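HTH-type transcriptional regulator mcbR (Escherichia coli UMEA 3718-1, PDB 4P9F) represses expression of McbA by binding to its promoter region, preventing colanic acid overproduction and mucoidy, and is important for biofilm formation. Local coordinates at residues 117-126 against 163-173. Numbering follows the deposited sequence.
Sequences QEKGDMEQII and LYEAINPAELR
Selenomethionine Met122 starts with CG opposite the backbone N (chi1 176°) and then bends twice, which drops its CE methyl into the bend of 163-173 where helix 161-166 gives way to a 3-10 turn. There Met122 CE sits 3.4 Å from Ile167 O and 3.9 Å from Pro169 CG, with Leu172 CD1 also against it. Closer to the backbone, Met122 CG makes an off-centre CH-pi contact with the Tyr164 ring, coming to it obliquely, 4.2 Å from the centroid. Glu123 CB meets that ring in plane at its edge, while Ile126 CD1 touches Leu163 CD1 at 3.7 Å and the phenol obliquely.

At the other end Gln117 turns at chi2 (-84°) to deliver its amide: NE2 donates to Pro169 O at 2.9 Å, nearly straight and within the amide plane. Leu172 N reaches that oxygen from the opposite face of the carbonyl, so two donors grip it. Gln117 OE1 rests 3.3 Å from Arg173 CD. Pro169 packs on Gly120, the positive-phi residue of the Schellman motif closing helix 100-119, and its CB meets Ile125 CD1.

Both segments belong to the helical FCD domain: the junction of helices 100-119 and 122-138 sits on the turn after helix 161-166, and Leu163, Ile167 and Leu172 reach Ile208 of helix 191-210. Tyr164 OH hydrogen-bonds Ile20 O, just past helix 6-19 in the gntR-family region.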
ATOM      1  N   GLN A 117      15.092  -1.487 -25.845  1.00 45.40           N
ATOM      2  CA  GLN A 117      16.509  -1.629 -25.497  1.00 49.04           C
ATOM      3  C   GLN A 117      17.427  -1.476 -26.729  1.00 55.57           C
ATOM      4  O   GLN A 117      18.523  -0.906 -26.640  1.00 47.39           O
ATOM      5  CB  GLN A 117      16.750  -2.976 -24.796  1.00 44.32           C
ATOM      6  CG  GLN A 117      18.165  -3.154 -24.246  1.00 39.63           C
ATOM      7  CD  GLN A 117      19.140  -3.653 -25.313  1.00 50.35           C
ATOM      8  OE1 GLN A 117      18.743  -4.345 -26.250  1.00 59.07           O
ATOM      9  NE2 GLN A 117      20.406  -3.273 -25.193  1.00 51.41           N
ATOM     10  N   GLU A 118      16.969  -1.971 -27.877  1.00 61.63           N
ATOM     11  CA  GLU A 118      17.748  -1.884 -29.112  1.00 60.85           C
ATOM     12  C   GLU A 118      17.806  -0.447 -29.617  1.00 58.73           C
ATOM     13  O   GLU A 118      18.838   0.012 -30.107  1.00 59.62           O
ATOM     14  CB  GLU A 118      17.148  -2.797 -30.187  1.00 57.87           C
ATOM     15  N   LYS A 119      16.693   0.260 -29.467  1.00 55.85           N
ATOM     16  CA  LYS A 119      16.595   1.658 -29.852  1.00 61.32           C
ATOM     17  C   LYS A 119      17.325   2.553 -28.851  1.00 62.34           C
ATOM     18  O   LYS A 119      17.619   3.711 -29.146  1.00 53.39           O
ATOM     19  CB  LYS A 119      15.121   2.069 -29.952  1.00 65.95           C
ATOM     20  CG  LYS A 119      14.369   1.432 -31.120  1.00 69.99           C
ATOM     21  CD  LYS A 119      12.856   1.637 -31.008  1.00 66.48           C
ATOM     22  CE  LYS A 119      12.477   3.083 -30.787  1.00 68.38           C
ATOM     23  NZ  LYS A 119      11.014   3.235 -30.512  1.00 68.74           N
ATOM     24  N   GLY A 120      17.608   2.019 -27.662  1.00 57.58           N
ATOM     25  CA  GLY A 120      18.264   2.794 -26.622  1.00 52.75           C
ATOM     26  C   GLY A 120      17.327   3.783 -25.940  1.00 54.12           C
ATOM     27  O   GLY A 120      17.766   4.812 -25.415  1.00 53.15           O
ATOM     28  N   ASP A 121      16.033   3.477 -25.959  1.00 49.54           N
ATOM     29  CA  ASP A 121      15.018   4.339 -25.359  1.00 46.16           C
ATOM     30  C   ASP A 121      14.780   3.989 -23.884  1.00 45.06           C
ATOM     31  O   ASP A 121      14.002   3.088 -23.559  1.00 43.98           O
ATOM     32  CB  ASP A 121      13.715   4.234 -26.153  1.00 46.21           C
ATOM     33  CG  ASP A 121      12.742   5.340 -25.825  1.00 49.44           C
ATOM     34  OD1 ASP A 121      12.842   5.934 -24.729  1.00 48.15           O
ATOM     35  OD2 ASP A 121      11.877   5.628 -26.678  1.00 60.87           O
HETATM   36  N   MSE A 122      15.444   4.708 -22.989  1.00 39.62           N
HETATM   37  CA  MSE A 122      15.445   4.302 -21.595  1.00 40.20           C
HETATM   38  C   MSE A 122      14.057   4.435 -20.992  1.00 41.58           C
HETATM   39  O   MSE A 122      13.641   3.588 -20.212  1.00 40.23           O
HETATM   40  CB  MSE A 122      16.449   5.111 -20.778  1.00 35.19           C
HETATM   41  CG  MSE A 122      16.394   4.772 -19.276  1.00 32.37           C
HETATM   42 SE   MSE A 122      16.930   2.941 -18.893  0.64 43.91          SE
HETATM   43  CE  MSE A 122      18.847   3.188 -19.032  1.00 35.62           C
ATOM     44  N   GLU A 123      13.335   5.490 -21.357  1.00 40.30           N
ATOM     45  CA  GLU A 123      12.001   5.701 -20.795  1.00 40.09           C
ATOM     46  C   GLU A 123      11.033   4.572 -21.179  1.00 32.81           C
ATOM     47  O   GLU A 123      10.275   4.079 -20.346  1.00 34.88           O
ATOM     48  CB  GLU A 123      11.446   7.054 -21.229  1.00 39.16           C
ATOM     49  CG  GLU A 123      10.077   7.316 -20.643  1.00 41.51           C
ATOM     50  CD  GLU A 123       9.493   8.636 -21.115  1.00 55.51           C
ATOM     51  OE1 GLU A 123      10.198   9.363 -21.844  1.00 63.35           O
ATOM     52  OE2 GLU A 123       8.330   8.933 -20.773  1.00 60.43           O
ATOM     53  N   GLN A 124      11.098   4.156 -22.437  1.00 35.24           N
ATOM     54  CA  GLN A 124      10.277   3.070 -22.951  1.00 34.17           C
ATOM     55  C   GLN A 124      10.649   1.729 -22.324  1.00 33.39           C
ATOM     56  O   GLN A 124       9.778   0.915 -22.042  1.00 39.94           O
ATOM     57  CB  GLN A 124      10.415   3.009 -24.472  1.00 36.18           C
ATOM     58  CG  GLN A 124       9.327   3.770 -25.188  1.00 54.19           C
ATOM     59  CD  GLN A 124       7.951   3.160 -24.952  1.00 65.29           C
ATOM     60  OE1 GLN A 124       7.229   3.538 -24.015  1.00 60.91           O
ATOM     61  NE2 GLN A 124       7.577   2.215 -25.816  1.00 69.70           N
ATOM     62  N   ILE A 125      11.936   1.509 -22.085  1.00 32.94           N
ATOM     63  CA  ILE A 125      12.386   0.326 -21.351  1.00 34.16           C
ATOM     64  C   ILE A 125      11.739   0.274 -19.961  1.00 38.15           C
ATOM     65  O   ILE A 125      11.202  -0.747 -19.515  1.00 36.37           O
ATOM     66  CB  ILE A 125      13.919   0.314 -21.173  1.00 37.53           C
ATOM     67  CG1 ILE A 125      14.624   0.146 -22.522  1.00 43.25           C
ATOM     68  CG2 ILE A 125      14.342  -0.785 -20.173  1.00 29.22           C
ATOM     69  CD1 ILE A 125      16.118   0.209 -22.416  1.00 41.05           C
ATOM     70  N   ILE A 126      11.815   1.396 -19.265  1.00 32.36           N
ATOM     71  CA  ILE A 126      11.239   1.471 -17.938  1.00 33.06           C
ATOM     72  C   ILE A 126       9.724   1.285 -18.002  1.00 32.75           C
ATOM     73  O   ILE A 126       9.159   0.477 -17.264  1.00 30.76           O
ATOM     74  CB  ILE A 126      11.598   2.806 -17.281  1.00 39.38           C
ATOM     75  CG1 ILE A 126      13.115   2.849 -17.040  1.00 36.84           C
ATOM     76  CG2 ILE A 126      10.857   2.973 -15.973  1.00 35.47           C
ATOM     77  CD1 ILE A 126      13.631   4.179 -16.516  1.00 37.14           C
ATOM     78  N   LEU A 163      18.841   6.380 -13.688  1.00 36.95           N
ATOM     79  CA  LEU A 163      18.957   5.572 -14.904  1.00 37.80           C
ATOM     80  C   LEU A 163      19.157   6.388 -16.184  1.00 42.73           C
ATOM     81  O   LEU A 163      19.920   5.988 -17.073  1.00 43.05           O
ATOM     82  CB  LEU A 163      17.716   4.688 -15.067  1.00 42.69           C
ATOM     83  CG  LEU A 163      17.473   3.691 -13.929  1.00 41.47           C
ATOM     84  CD1 LEU A 163      16.183   2.897 -14.140  1.00 36.71           C
ATOM     85  CD2 LEU A 163      18.671   2.763 -13.791  1.00 43.45           C
ATOM     86  N   TYR A 164      18.483   7.528 -16.275  1.00 39.04           N
ATOM     87  CA  TYR A 164      18.536   8.311 -17.493  1.00 42.68           C
ATOM     88  C   TYR A 164      19.906   8.931 -17.692  1.00 51.45           C
ATOM     89  O   TYR A 164      20.402   9.002 -18.812  1.00 54.20           O
ATOM     90  CB  TYR A 164      17.456   9.400 -17.472  1.00 40.09           C
ATOM     91  CG  TYR A 164      16.055   8.836 -17.518  1.00 41.26           C
ATOM     92  CD1 TYR A 164      15.480   8.474 -18.726  1.00 41.54           C
ATOM     93  CD2 TYR A 164      15.314   8.654 -16.354  1.00 41.62           C
ATOM     94  CE1 TYR A 164      14.219   7.954 -18.786  1.00 40.82           C
ATOM     95  CE2 TYR A 164      14.029   8.128 -16.398  1.00 36.81           C
ATOM     96  CZ  TYR A 164      13.490   7.778 -17.625  1.00 42.46           C
ATOM     97  OH  TYR A 164      12.219   7.263 -17.717  1.00 34.66           O
ATOM     98  N   GLU A 165      20.549   9.290 -16.591  1.00 52.78           N
ATOM     99  CA  GLU A 165      21.797  10.032 -16.657  1.00 63.03           C
ATOM    100  C   GLU A 165      23.001   9.110 -16.762  1.00 51.71           C
ATOM    101  O   GLU A 165      23.958   9.404 -17.481  1.00 59.01           O
ATOM    102  CB  GLU A 165      21.940  10.939 -15.431  1.00 73.41           C
ATOM    103  N   ALA A 166      22.942   7.969 -16.086  1.00 41.56           N
ATOM    104  CA  ALA A 166      24.153   7.189 -15.902  1.00 45.35           C
ATOM    105  C   ALA A 166      24.182   5.824 -16.576  1.00 49.62           C
ATOM    106  O   ALA A 166      25.260   5.283 -16.815  1.00 54.23           O
ATOM    107  CB  ALA A 166      24.392   6.999 -14.408  1.00 43.66           C
ATOM    108  N   ILE A 167      23.026   5.267 -16.899  1.00 46.49           N
ATOM    109  CA  ILE A 167      22.998   3.896 -17.406  1.00 44.13           C
ATOM    110  C   ILE A 167      22.886   3.835 -18.919  1.00 50.39           C
ATOM    111  O   ILE A 167      21.970   4.416 -19.506  1.00 54.84           O
ATOM    112  CB  ILE A 167      21.853   3.088 -16.782  1.00 42.47           C
ATOM    113  CG1 ILE A 167      21.982   3.091 -15.260  1.00 40.29           C
ATOM    114  CG2 ILE A 167      21.835   1.669 -17.333  1.00 45.11           C
ATOM    115  CD1 ILE A 167      23.304   2.582 -14.753  1.00 40.85           C
ATOM    116  N   ASN A 168      23.835   3.149 -19.545  1.00 44.26           N
ATOM    117  CA  ASN A 168      23.777   2.898 -20.975  1.00 49.64           C
ATOM    118  C   ASN A 168      22.858   1.712 -21.271  1.00 50.64           C
ATOM    119  O   ASN A 168      23.140   0.590 -20.852  1.00 51.19           O
ATOM    120  CB  ASN A 168      25.189   2.645 -21.517  1.00 51.79           C
ATOM    121  CG  ASN A 168      25.203   2.291 -22.993  1.00 64.20           C
ATOM    122  OD1 ASN A 168      24.291   2.639 -23.744  1.00 64.64           O
ATOM    123  ND2 ASN A 168      26.264   1.619 -23.424  1.00 67.44           N
ATOM    124  N   PRO A 169      21.750   1.964 -21.989  1.00 51.84           N
ATOM    125  CA  PRO A 169      20.748   0.937 -22.295  1.00 51.60           C
ATOM    126  C   PRO A 169      21.326  -0.268 -23.032  1.00 59.74           C
ATOM    127  O   PRO A 169      20.711  -1.328 -23.012  1.00 60.57           O
ATOM    128  CB  PRO A 169      19.748   1.676 -23.186  1.00 52.70           C
ATOM    129  CG  PRO A 169      19.896   3.106 -22.813  1.00 52.03           C
ATOM    130  CD  PRO A 169      21.357   3.283 -22.515  1.00 52.80           C
ATOM    131  N   ALA A 170      22.491  -0.099 -23.659  1.00 62.08           N
ATOM    132  CA  ALA A 170      23.170  -1.187 -24.353  1.00 65.71           C
ATOM    133  C   ALA A 170      23.672  -2.241 -23.367  1.00 67.49           C
ATOM    134  O   ALA A 170      23.828  -3.411 -23.721  1.00 68.72           O
ATOM    135  CB  ALA A 170      24.320  -0.652 -25.174  1.00 68.38           C
ATOM    136  N   GLU A 171      23.938  -1.814 -22.136  1.00 67.74           N
ATOM    137  CA  GLU A 171      24.429  -2.713 -21.093  1.00 69.86           C
ATOM    138  C   GLU A 171      23.289  -3.467 -20.414  1.00 63.31           C
ATOM    139  O   GLU A 171      23.501  -4.172 -19.425  1.00 65.06           O
ATOM    140  CB  GLU A 171      25.227  -1.926 -20.050  1.00 71.71           C
ATOM    141  N   LEU A 172      22.077  -3.303 -20.929  1.00 58.57           N
ATOM    142  CA  LEU A 172      20.917  -3.979 -20.359  1.00 49.51           C
ATOM    143  C   LEU A 172      20.429  -5.125 -21.242  1.00 46.89           C
ATOM    144  O   LEU A 172      19.422  -5.762 -20.936  1.00 44.76           O
ATOM    145  CB  LEU A 172      19.784  -2.977 -20.153  1.00 47.50           C
ATOM    146  CG  LEU A 172      20.055  -1.742 -19.286  1.00 48.52           C
ATOM    147  CD1 LEU A 172      18.808  -0.870 -19.209  1.00 41.82           C
ATOM    148  CD2 LEU A 172      20.500  -2.153 -17.890  1.00 45.37           C
ATOM    149  N   ARG A 173      21.202  -5.438 -22.278  1.00 49.27           N
ATOM    150  CA  ARG A 173      20.789  -6.404 -23.291  1.00 57.25           C
ATOM    151  C   ARG A 173      20.426  -7.752 -22.683  1.00 61.08           C
ATOM    152  O   ARG A 173      19.353  -8.294 -22.952  1.00 59.36           O
ATOM    153  CB  ARG A 173      21.893  -6.571 -24.337  1.00 60.81           C
ATOM    154  CG  ARG A 173      21.586  -7.585 -25.426  1.00 64.34           C
ATOM    155  CD  ARG A 173      20.308  -7.252 -26.170  1.00 67.13           C
ATOM    156  NE  ARG A 173      20.082  -8.164 -27.287  1.00 74.09           N
ATOM    157  CZ  ARG A 173      19.437  -9.321 -27.186  1.00 75.61           C
ATOM    158  NH1 ARG A 173      18.950  -9.711 -26.015  1.00 71.19           N
ATOM    159  NH2 ARG A 173      19.278 -10.089 -28.259  1.00 78.74           N
TER